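PDB 4FC4: nitrite transporter NirC from Salmonella enterica subsp. enterica serovar Typhimurium, which catalyses nitrite uptake and export across the cytoplasmic membrane, as a pentameric ion channel of the formate/nitrite transporter family. Local coordinates for residues D4-C9 with L87-K92; R18-N23 with W102-Q107; W162-A167 with Y195-A200. All coordinates share one frame; numbering follows the deposited sequence.

Contact 1 of 3, residues D4-C9 with L87-K92; sequences DTINKC and LTLGVK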
loop_
_atom_site.group_PDB
_atom_site.type_symbol
_atom_site.label_atom_id
_atom_site.label_comp_id
_atom_site.label_asym_id
_atom_site.label_seq_id
_atom_site.Cartn_x
_atom_site.Cartn_y
_atom_site.Cartn_z
ATOM N N ASP B 4 9.708 -15.998 23.542
ATOM C CA ASP B 4 9.131 -14.677 23.765
ATOM C C ASP B 4 7.684 -14.493 23.388
ATOM O O ASP B 4 6.968 -13.886 24.151
ATOM C CB ASP B 4 9.979 -13.585 23.144
ATOM C CG ASP B 4 11.396 -13.615 23.680
ATOM O OD1 ASP B 4 11.571 -13.730 24.931
ATOM O OD2 ASP B 4 12.337 -13.567 22.857
ATOM N N THR B 5 7.230 -15.011 22.248
ATOM C CA THR B 5 5.832 -14.792 21.826
ATOM C C THR B 5 4.890 -15.515 22.740
ATOM O O THR B 5 3.857 -14.970 23.163
ATOM C CB THR B 5 5.584 -15.270 20.393
ATOM O OG1 THR B 5 6.593 -14.717 19.562
ATOM C CG2 THR B 5 4.239 -14.800 19.862
ATOM N N ILE B 6 5.259 -16.755 23.038
ATOM C CA ILE B 6 4.525 -17.567 23.953
ATOM C C ILE B 6 4.408 -16.896 25.320
ATOM O O ILE B 6 3.300 -16.783 25.849
ATOM C CB ILE B 6 5.102 -18.992 24.005
ATOM C CG1 ILE B 6 4.624 -19.762 22.761
ATOM C CG2 ILE B 6 4.672 -19.748 25.269
ATOM C CD1 ILE B 6 5.604 -20.849 22.394
ATOM N N ASN B 7 5.508 -16.383 25.857
ATOM C CA ASN B 7 5.442 -15.681 27.159
ATOM C C ASN B 7 4.576 -14.449 27.146
ATOM O O ASN B 7 3.862 -14.222 28.106
ATOM C CB ASN B 7 6.813 -15.362 27.734
ATOM C CG ASN B 7 7.561 -16.612 28.158
ATOM O OD1 ASN B 7 8.785 -16.648 28.103
ATOM N ND2 ASN B 7 6.828 -17.659 28.541
ATOM N N LYS B 8 4.627 -13.673 26.061
ATOM C CA LYS B 8 3.664 -12.603 25.843
ATOM C C LYS B 8 2.190 -13.042 25.835
ATOM O O LYS B 8 1.349 -12.391 26.471
ATOM C CB LYS B 8 4.010 -11.837 24.574
ATOM C CG LYS B 8 4.993 -10.694 24.777
ATOM C CD LYS B 8 6.037 -10.630 23.660
ATOM C CE LYS B 8 6.169 -9.220 23.113
ATOM N NZ LYS B 8 7.212 -9.271 22.059
ATOM N N CYS B 9 1.873 -14.154 25.162
ATOM C CA CYS B 9 0.500 -14.687 25.190
ATOM C C CYS B 9 0.062 -15.139 26.567
ATOM O O CYS B 9 -1.068 -14.911 27.002
ATOM C CB CYS B 9 0.384 -15.865 24.264
ATOM S SG CYS B 9 0.592 -15.449 22.533
ATOM N N LEU B 87 -5.357 -18.079 26.176
ATOM C CA LEU B 87 -5.641 -18.828 27.377
ATOM C C LEU B 87 -5.002 -20.207 27.345
ATOM O O LEU B 87 -4.571 -20.703 28.371
ATOM C CB LEU B 87 -7.137 -18.885 27.634
ATOM C CG LEU B 87 -7.814 -17.512 27.757
ATOM C CD1 LEU B 87 -9.265 -17.703 28.143
ATOM C CD2 LEU B 87 -7.150 -16.643 28.817
ATOM N N THR B 88 -4.881 -20.793 26.161
ATOM C CA THR B 88 -4.283 -22.115 26.027
ATOM C C THR B 88 -2.815 -22.029 26.453
ATOM O O THR B 88 -2.362 -22.797 27.355
ATOM C CB THR B 88 -4.418 -22.641 24.572
ATOM O OG1 THR B 88 -5.783 -23.041 24.358
ATOM C CG2 THR B 88 -3.481 -23.820 24.312
ATOM N N LEU B 89 -2.103 -21.091 25.820
ATOM C CA LEU B 89 -0.714 -20.801 26.125
ATOM C C LEU B 89 -0.564 -20.426 27.586
ATOM O O LEU B 89 0.420 -20.806 28.217
ATOM C CB LEU B 89 -0.143 -19.700 25.186
ATOM C CG LEU B 89 -0.006 -20.225 23.746
ATOM C CD1 LEU B 89 0.409 -19.167 22.740
ATOM C CD2 LEU B 89 1.004 -21.363 23.711
ATOM N N GLY B 90 -1.526 -19.689 28.137
ATOM C CA GLY B 90 -1.530 -19.373 29.588
ATOM C C GLY B 90 -1.593 -20.609 30.483
ATOM O O GLY B 90 -0.799 -20.737 31.444
ATOM N N VAL B 91 -2.494 -21.542 30.156
ATOM C CA VAL B 91 -2.569 -22.813 30.928
ATOM C C VAL B 91 -1.247 -23.567 30.785
ATOM O O VAL B 91 -0.671 -24.013 31.775
ATOM C CB VAL B 91 -3.793 -23.691 30.510
ATOM C CG1 VAL B 91 -3.762 -25.051 31.185
ATOM C CG2 VAL B 91 -5.115 -22.963 30.809
ATOM N N LYS B 92 -0.748 -23.665 29.555
ATOM C CA LYS B 92 0.502 -24.381 29.276
ATOM C C LYS B 92 1.727 -23.751 29.996
ATOM O O LYS B 92 2.559 -24.454 30.566
ATOM C CB LYS B 92 0.701 -24.521 27.744
ATOM C CG LYS B 92 0.008 -25.750 27.124
ATOM C CD LYS B 92 0.867 -26.998 27.356
ATOM C CE LYS B 92 0.065 -28.285 27.446
ATOM N NZ LYS B 92 0.534 -29.058 28.608
#
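L89 reaches out from its helix and divides its two methyls between C9 and I6, one turn apart on the opposing helix. The backbones come nearest at C9 and L89, whose CA atoms are 6.3 Å apart. These two residues set off from their main chains toward each other, and L89 CD1 ends 3.6 Å from C9 CB and 3.7 Å from C9 SG, alongside the thiol-bearing arm and not against its sulfur alone. With CG anti to its carbonyl carbon (chi1 -69°), L89 leans its branch point at the opposing helix, and CD2 lies 4.1 Å from I6 CG1. The side chains of I6 and L89 cross at about a right angle. No hydrogen bond links the segments. Residues 4-9 belong to the N-terminal helix 3-22, which is amphipathic here: D4, N7 and K8 are exposed, while I6 and C9 are buried, C9 pointing at helix 80-93 of the formate/nitrite transporter fold and I6 touching it from the flank through CG1. The buried side of the N-terminal helix is shared with other helices, for I6 also touches W169 and W246, and C9 touches I172. T5, next to I6, satisfies its hydroxyl by a hydrogen bond between OG1 and R173 NH1.

Contact 2 of 3, residues R18-N23 with W102-Q107; sequences RLSANN and WAILPQ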
loop_
_atom_site.group_PDB
_atom_site.type_symbol
_atom_site.label_atom_id
_atom_site.label_comp_id
_atom_site.label_asym_id
_atom_site.label_seq_id
_atom_site.Cartn_x
_atom_site.Cartn_y
_atom_site.Cartn_z
ATOM N N ARG B 18 -6.982 -11.367 35.220
ATOM C CA ARG B 18 -7.043 -10.344 36.301
ATOM C C ARG B 18 -8.204 -9.422 36.002
ATOM O O ARG B 18 -8.970 -9.052 36.909
ATOM C CB ARG B 18 -5.725 -9.558 36.523
ATOM C CG ARG B 18 -4.648 -10.360 37.264
ATOM C CD ARG B 18 -3.413 -9.548 37.648
ATOM N NE ARG B 18 -2.781 -8.989 36.460
ATOM C CZ ARG B 18 -1.870 -9.608 35.719
ATOM N NH1 ARG B 18 -1.408 -9.004 34.661
ATOM N NH2 ARG B 18 -1.411 -10.816 36.040
ATOM N N LEU B 19 -8.359 -9.117 34.715
ATOM C CA LEU B 19 -9.441 -8.269 34.267
ATOM C C LEU B 19 -10.808 -8.884 34.608
ATOM O O LEU B 19 -11.658 -8.206 35.164
ATOM C CB LEU B 19 -9.315 -7.981 32.787
ATOM C CG LEU B 19 -10.358 -7.040 32.181
ATOM C CD1 LEU B 19 -10.193 -5.697 32.841
ATOM C CD2 LEU B 19 -10.188 -6.917 30.655
ATOM N N SER B 20 -10.990 -10.163 34.297
ATOM C CA SER B 20 -12.237 -10.860 34.514
ATOM C C SER B 20 -12.665 -10.819 35.989
ATOM O O SER B 20 -13.819 -10.530 36.313
ATOM C CB SER B 20 -12.089 -12.298 34.014
ATOM O OG SER B 20 -13.278 -13.046 34.229
ATOM N N ALA B 21 -11.715 -11.057 36.885
ATOM C CA ALA B 21 -12.010 -11.223 38.287
ATOM C C ALA B 21 -12.005 -9.893 39.032
ATOM O O ALA B 21 -12.791 -9.708 39.934
ATOM C CB ALA B 21 -11.026 -12.201 38.909
ATOM N N ASN B 22 -11.138 -8.957 38.656
ATOM C CA ASN B 22 -10.962 -7.717 39.441
ATOM C C ASN B 22 -11.741 -6.504 38.935
ATOM O O ASN B 22 -11.932 -5.516 39.660
ATOM C CB ASN B 22 -9.479 -7.317 39.557
ATOM C CG ASN B 22 -8.578 -8.451 40.052
ATOM O OD1 ASN B 22 -9.003 -9.402 40.737
ATOM N ND2 ASN B 22 -7.308 -8.346 39.694
ATOM N N ASN B 23 -12.161 -6.541 37.682
ATOM C CA ASN B 23 -12.851 -5.394 37.102
ATOM C C ASN B 23 -13.852 -5.959 36.082
ATOM O O ASN B 23 -13.696 -5.747 34.854
ATOM C CB ASN B 23 -11.828 -4.384 36.512
ATOM C CG ASN B 23 -12.479 -3.143 35.875
ATOM O OD1 ASN B 23 -13.685 -2.882 36.002
ATOM N ND2 ASN B 23 -11.661 -2.368 35.169
ATOM N N TRP B 102 -11.509 -22.112 31.111
ATOM C CA TRP B 102 -12.913 -22.442 30.856
ATOM C C TRP B 102 -13.939 -21.559 31.547
ATOM O O TRP B 102 -15.044 -21.447 31.072
ATOM C CB TRP B 102 -13.179 -23.926 31.067
ATOM C CG TRP B 102 -12.297 -24.830 30.227
ATOM C CD1 TRP B 102 -11.414 -25.806 30.689
ATOM C CD2 TRP B 102 -12.195 -24.900 28.750
ATOM N NE1 TRP B 102 -10.799 -26.460 29.642
ATOM C CE2 TRP B 102 -11.214 -25.964 28.456
ATOM C CE3 TRP B 102 -12.787 -24.199 27.671
ATOM C CZ2 TRP B 102 -10.859 -26.302 27.154
ATOM C CZ3 TRP B 102 -12.426 -24.562 26.366
ATOM C CH2 TRP B 102 -11.487 -25.590 26.117
ATOM N N ALA B 103 -13.600 -20.872 32.632
ATOM C CA ALA B 103 -14.544 -19.925 33.210
ATOM C C ALA B 103 -14.608 -18.616 32.377
ATOM O O ALA B 103 -15.627 -17.928 32.324
ATOM C CB ALA B 103 -14.156 -19.639 34.636
ATOM N N ILE B 104 -13.517 -18.299 31.697
ATOM C CA ILE B 104 -13.417 -17.055 31.007
ATOM C C ILE B 104 -13.988 -17.089 29.578
ATOM O O ILE B 104 -14.733 -16.173 29.188
ATOM C CB ILE B 104 -11.948 -16.570 31.021
ATOM C CG1 ILE B 104 -11.513 -16.256 32.486
ATOM C CG2 ILE B 104 -11.776 -15.410 30.072
ATOM C CD1 ILE B 104 -10.108 -15.718 32.617
ATOM N N LEU B 105 -13.628 -18.122 28.804
ATOM C CA LEU B 105 -13.997 -18.207 27.385
ATOM C C LEU B 105 -15.505 -17.932 27.147
ATOM O O LEU B 105 -15.828 -17.142 26.264
ATOM C CB LEU B 105 -13.563 -19.545 26.746
ATOM C CG LEU B 105 -12.093 -19.694 26.372
ATOM C CD1 LEU B 105 -11.853 -21.115 25.930
ATOM C CD2 LEU B 105 -11.646 -18.691 25.261
ATOM N N PRO B 106 -16.417 -18.586 27.918
ATOM C CA PRO B 106 -17.860 -18.346 27.684
ATOM C C PRO B 106 -18.289 -16.879 27.959
ATOM O O PRO B 106 -19.155 -16.324 27.248
ATOM C CB PRO B 106 -18.569 -19.327 28.678
ATOM C CG PRO B 106 -17.492 -19.823 29.610
ATOM C CD PRO B 106 -16.188 -19.725 28.833
ATOM N N GLN B 107 -17.723 -16.272 29.003
ATOM C CA GLN B 107 -17.909 -14.845 29.237
ATOM C C GLN B 107 -17.464 -13.971 28.043
ATOM O O GLN B 107 -18.198 -13.033 27.660
ATOM C CB GLN B 107 -17.088 -14.376 30.409
ATOM C CG GLN B 107 -17.309 -15.084 31.728
ATOM C CD GLN B 107 -16.752 -14.228 32.871
ATOM O OE1 GLN B 107 -17.003 -14.532 34.020
ATOM N NE2 GLN B 107 -15.992 -13.129 32.535
#
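S20 and I104 mark the closest backbone approach, 7.2 Å between their CA atoms, too wide for main-chain contact and bridged by side chains. Residues 18-22 form the last turn of helix 3-22, with N23 N still bonded to L19 O at 3.1 Å. N23 then leaves helical geometry and serves as N-cap of helix 24-51, its OD1 accepting from G26 N. On the other side, helix 98-125 is kinked at P106, whose ring nitrogen has no hydrogen to give to the preceding turn. S20, I104 and Q107 all start out toward the opposite segment. S20 holds OG anti to its backbone N (chi1 179°), which points the hydroxyl across to Q107, with I104 close by. Q107, extended beyond CG, brings its amide alongside the hydroxyl, with NE2 3.2 Å from S20 OG. Beside the two polar groups I104 lays its longer branch along the serine: CG1 is 4.1 Å from S20 OG and CD1 4.2 Å from S20 CB. F27 of helix 24-51 packs on S20, I104 and Q107 alike, while I104 also packs on I16 and A17, earlier on helix 3-22, and on L87 of helix 80-93; N23 packs on T249 of the second subunit.

Contact 3 of 3, residues W162-A167 with Y195-A200; sequences WLVCLA and YEHSVA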
loop_
_atom_site.group_PDB
_atom_site.type_symbol
_atom_site.label_atom_id
_atom_site.label_comp_id
_atom_site.label_asym_id
_atom_site.label_seq_id
_atom_site.Cartn_x
_atom_site.Cartn_y
_atom_site.Cartn_z
ATOM N N TRP B 162 -7.593 -20.474 12.643
ATOM C CA TRP B 162 -6.198 -20.642 12.280
ATOM C C TRP B 162 -5.718 -19.323 11.763
ATOM O O TRP B 162 -4.729 -18.782 12.273
ATOM C CB TRP B 162 -6.046 -21.722 11.201
ATOM C CG TRP B 162 -4.719 -22.445 11.336
ATOM C CD1 TRP B 162 -3.632 -22.063 12.117
ATOM C CD2 TRP B 162 -4.290 -23.664 10.664
ATOM N NE1 TRP B 162 -2.601 -22.937 11.995
ATOM C CE2 TRP B 162 -2.922 -23.925 11.127
ATOM C CE3 TRP B 162 -4.893 -24.564 9.791
ATOM C CZ2 TRP B 162 -2.195 -25.076 10.718
ATOM C CZ3 TRP B 162 -4.153 -25.701 9.362
ATOM C CH2 TRP B 162 -2.836 -25.937 9.812
ATOM N N LEU B 163 -6.436 -18.774 10.771
ATOM C CA LEU B 163 -5.971 -17.613 10.060
ATOM C C LEU B 163 -6.048 -16.372 10.974
ATOM O O LEU B 163 -5.125 -15.577 11.021
ATOM C CB LEU B 163 -6.736 -17.400 8.721
ATOM C CG LEU B 163 -6.101 -18.198 7.587
ATOM C CD1 LEU B 163 -7.011 -18.357 6.357
ATOM C CD2 LEU B 163 -4.741 -17.577 7.211
ATOM N N VAL B 164 -7.147 -16.215 11.703
ATOM C CA VAL B 164 -7.300 -15.060 12.586
ATOM C C VAL B 164 -6.272 -15.094 13.767
ATOM O O VAL B 164 -5.617 -14.062 14.043
ATOM C CB VAL B 164 -8.761 -14.919 13.075
ATOM C CG1 VAL B 164 -8.900 -13.695 13.994
ATOM C CG2 VAL B 164 -9.676 -14.876 11.871
ATOM N N CYS B 165 -6.139 -16.252 14.441
ATOM C CA CYS B 165 -5.015 -16.444 15.366
ATOM C C CYS B 165 -3.638 -16.274 14.728
ATOM O O CYS B 165 -2.716 -15.798 15.386
ATOM C CB CYS B 165 -5.095 -17.775 16.068
ATOM S SG CYS B 165 -6.412 -17.723 17.297
ATOM N N LEU B 166 -3.473 -16.659 13.462
ATOM C CA LEU B 166 -2.214 -16.400 12.795
ATOM C C LEU B 166 -1.947 -14.883 12.691
ATOM O O LEU B 166 -0.808 -14.439 12.866
ATOM C CB LEU B 166 -2.141 -17.094 11.427
ATOM C CG LEU B 166 -1.675 -18.559 11.601
ATOM C CD1 LEU B 166 -2.137 -19.458 10.443
ATOM C CD2 LEU B 166 -0.170 -18.660 11.833
ATOM N N ALA B 167 -3.005 -14.088 12.459
ATOM C CA ALA B 167 -2.886 -12.651 12.368
ATOM C C ALA B 167 -2.498 -12.109 13.747
ATOM O O ALA B 167 -1.607 -11.279 13.880
ATOM C CB ALA B 167 -4.201 -12.061 11.886
ATOM N N TYR B 195 -14.250 -19.147 4.827
ATOM C CA TYR B 195 -14.219 -19.710 6.201
ATOM C C TYR B 195 -15.180 -18.979 7.224
ATOM O O TYR B 195 -15.665 -17.902 6.966
ATOM C CB TYR B 195 -12.797 -19.826 6.737
ATOM C CG TYR B 195 -11.823 -20.528 5.836
ATOM C CD1 TYR B 195 -12.199 -21.639 5.064
ATOM C CD2 TYR B 195 -10.492 -20.070 5.745
ATOM C CE1 TYR B 195 -11.280 -22.286 4.238
ATOM C CE2 TYR B 195 -9.572 -20.699 4.921
ATOM C CZ TYR B 195 -9.959 -21.809 4.184
ATOM O OH TYR B 195 -9.020 -22.393 3.374
ATOM N N GLU B 196 -15.447 -19.574 8.370
ATOM C CA GLU B 196 -16.525 -19.087 9.277
ATOM C C GLU B 196 -15.946 -18.483 10.561
ATOM O O GLU B 196 -15.207 -19.170 11.297
ATOM C CB GLU B 196 -17.462 -20.270 9.685
ATOM C CG GLU B 196 -18.407 -20.830 8.611
ATOM C CD GLU B 196 -19.502 -19.864 8.166
ATOM O OE1 GLU B 196 -20.527 -19.617 8.864
ATOM O OE2 GLU B 196 -19.306 -19.316 7.082
ATOM N N HIS B 197 -16.281 -17.226 10.854
ATOM C CA HIS B 197 -15.820 -16.582 12.096
ATOM C C HIS B 197 -16.994 -16.456 13.025
ATOM O O HIS B 197 -17.989 -15.859 12.659
ATOM C CB HIS B 197 -15.149 -15.204 11.800
ATOM C CG HIS B 197 -14.457 -14.602 13.004
ATOM N ND1 HIS B 197 -14.896 -13.495 13.597
ATOM C CD2 HIS B 197 -13.344 -15.053 13.762
ATOM C CE1 HIS B 197 -14.116 -13.227 14.702
ATOM N NE2 HIS B 197 -13.151 -14.175 14.774
ATOM N N SER B 198 -16.939 -17.112 14.182
ATOM C CA SER B 198 -18.085 -17.163 15.153
ATOM C C SER B 198 -18.608 -15.749 15.554
ATOM O O SER B 198 -19.783 -15.429 15.350
ATOM C CB SER B 198 -17.709 -17.980 16.397
ATOM O OG SER B 198 -16.679 -17.313 17.155
ATOM N N VAL B 199 -17.728 -14.905 16.083
ATOM C CA VAL B 199 -18.102 -13.521 16.469
ATOM C C VAL B 199 -18.558 -12.688 15.257
ATOM O O VAL B 199 -19.548 -11.951 15.307
ATOM C CB VAL B 199 -16.956 -12.833 17.260
ATOM C CG1 VAL B 199 -17.295 -11.411 17.631
ATOM C CG2 VAL B 199 -16.638 -13.622 18.526
ATOM N N ALA B 200 -17.856 -12.786 14.152
ATOM C CA ALA B 200 -18.307 -12.029 12.960
ATOM C C ALA B 200 -19.708 -12.509 12.500
ATOM O O ALA B 200 -20.502 -11.711 12.022
ATOM C CB ALA B 200 -17.298 -12.130 11.817
#
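L163 and V164, neighbours on helix 150-172, each send one methyl to a ring of the extended segment Y195-H197. L163 CD1 lies in the plane of the tyrosine ring, at its edge, 3.8 Å from Y195 CE2 and 3.9 Å from Y195 CD2. The ring is thus met by its rim and not by its face. V164 uses CG2, the methyl anti to its carbonyl carbon, which comes within 4.1 Å of H197 CD2; valine and histidine side chains cross at about a right angle. H197 has CG anti to its backbone N (chi1 -171°), and the turn of the ring about CB-CG then faces ND1 to the first turn of helix 198-209. There it acts as the N-cap, accepting from A200 N at 3.1 Å with an N-H...N angle of 147°. The donor stands 34° out of the imidazole plane, whereas A200 CB sits in that plane at the ring edge. At the far side of the ring, NE2 is hydrogen-bonded to T81 OG1, so both nitrogens are engaged and the ring's rotation is fixed. In the formate/nitrite transporter fold a membrane helix is broken here: helix 177-192 and helix 198-209 are joined by this short non-helical link, and H197 probably corresponds to the histidine at the centre of the pore in this family. N233 clasps the same link, its side chain binding E196 O and S198 N, while the E196 carboxylate makes a salt bridge to K145. From the third subunit, another copy of the protein, I43 packs on Y195 and L40 on L163.

Contacts 1 and 2 both use helix 3-22, holding its N-terminal part to helix 80-93 and its C-terminal end to helix 98-125; these two partner helices follow each other in the chain. They adjoin through L87, whose CD1 is 3.9 Å from both L105 CD2 and I104 CG2. Contact 3 touches neither and lies deepest, its centre about 5 Å from the chain centre against about 20 and 18 Å for the others. Chemistry follows place: contact 1 is peripheral yet buried and wholly apolar, contact 2 is partly buried and mixes a serine hydroxyl and an amide with isoleucine, and contact 3 sets aliphatic methyls against a tyrosine and a histidine ring, the latter held by hydrogen bonds.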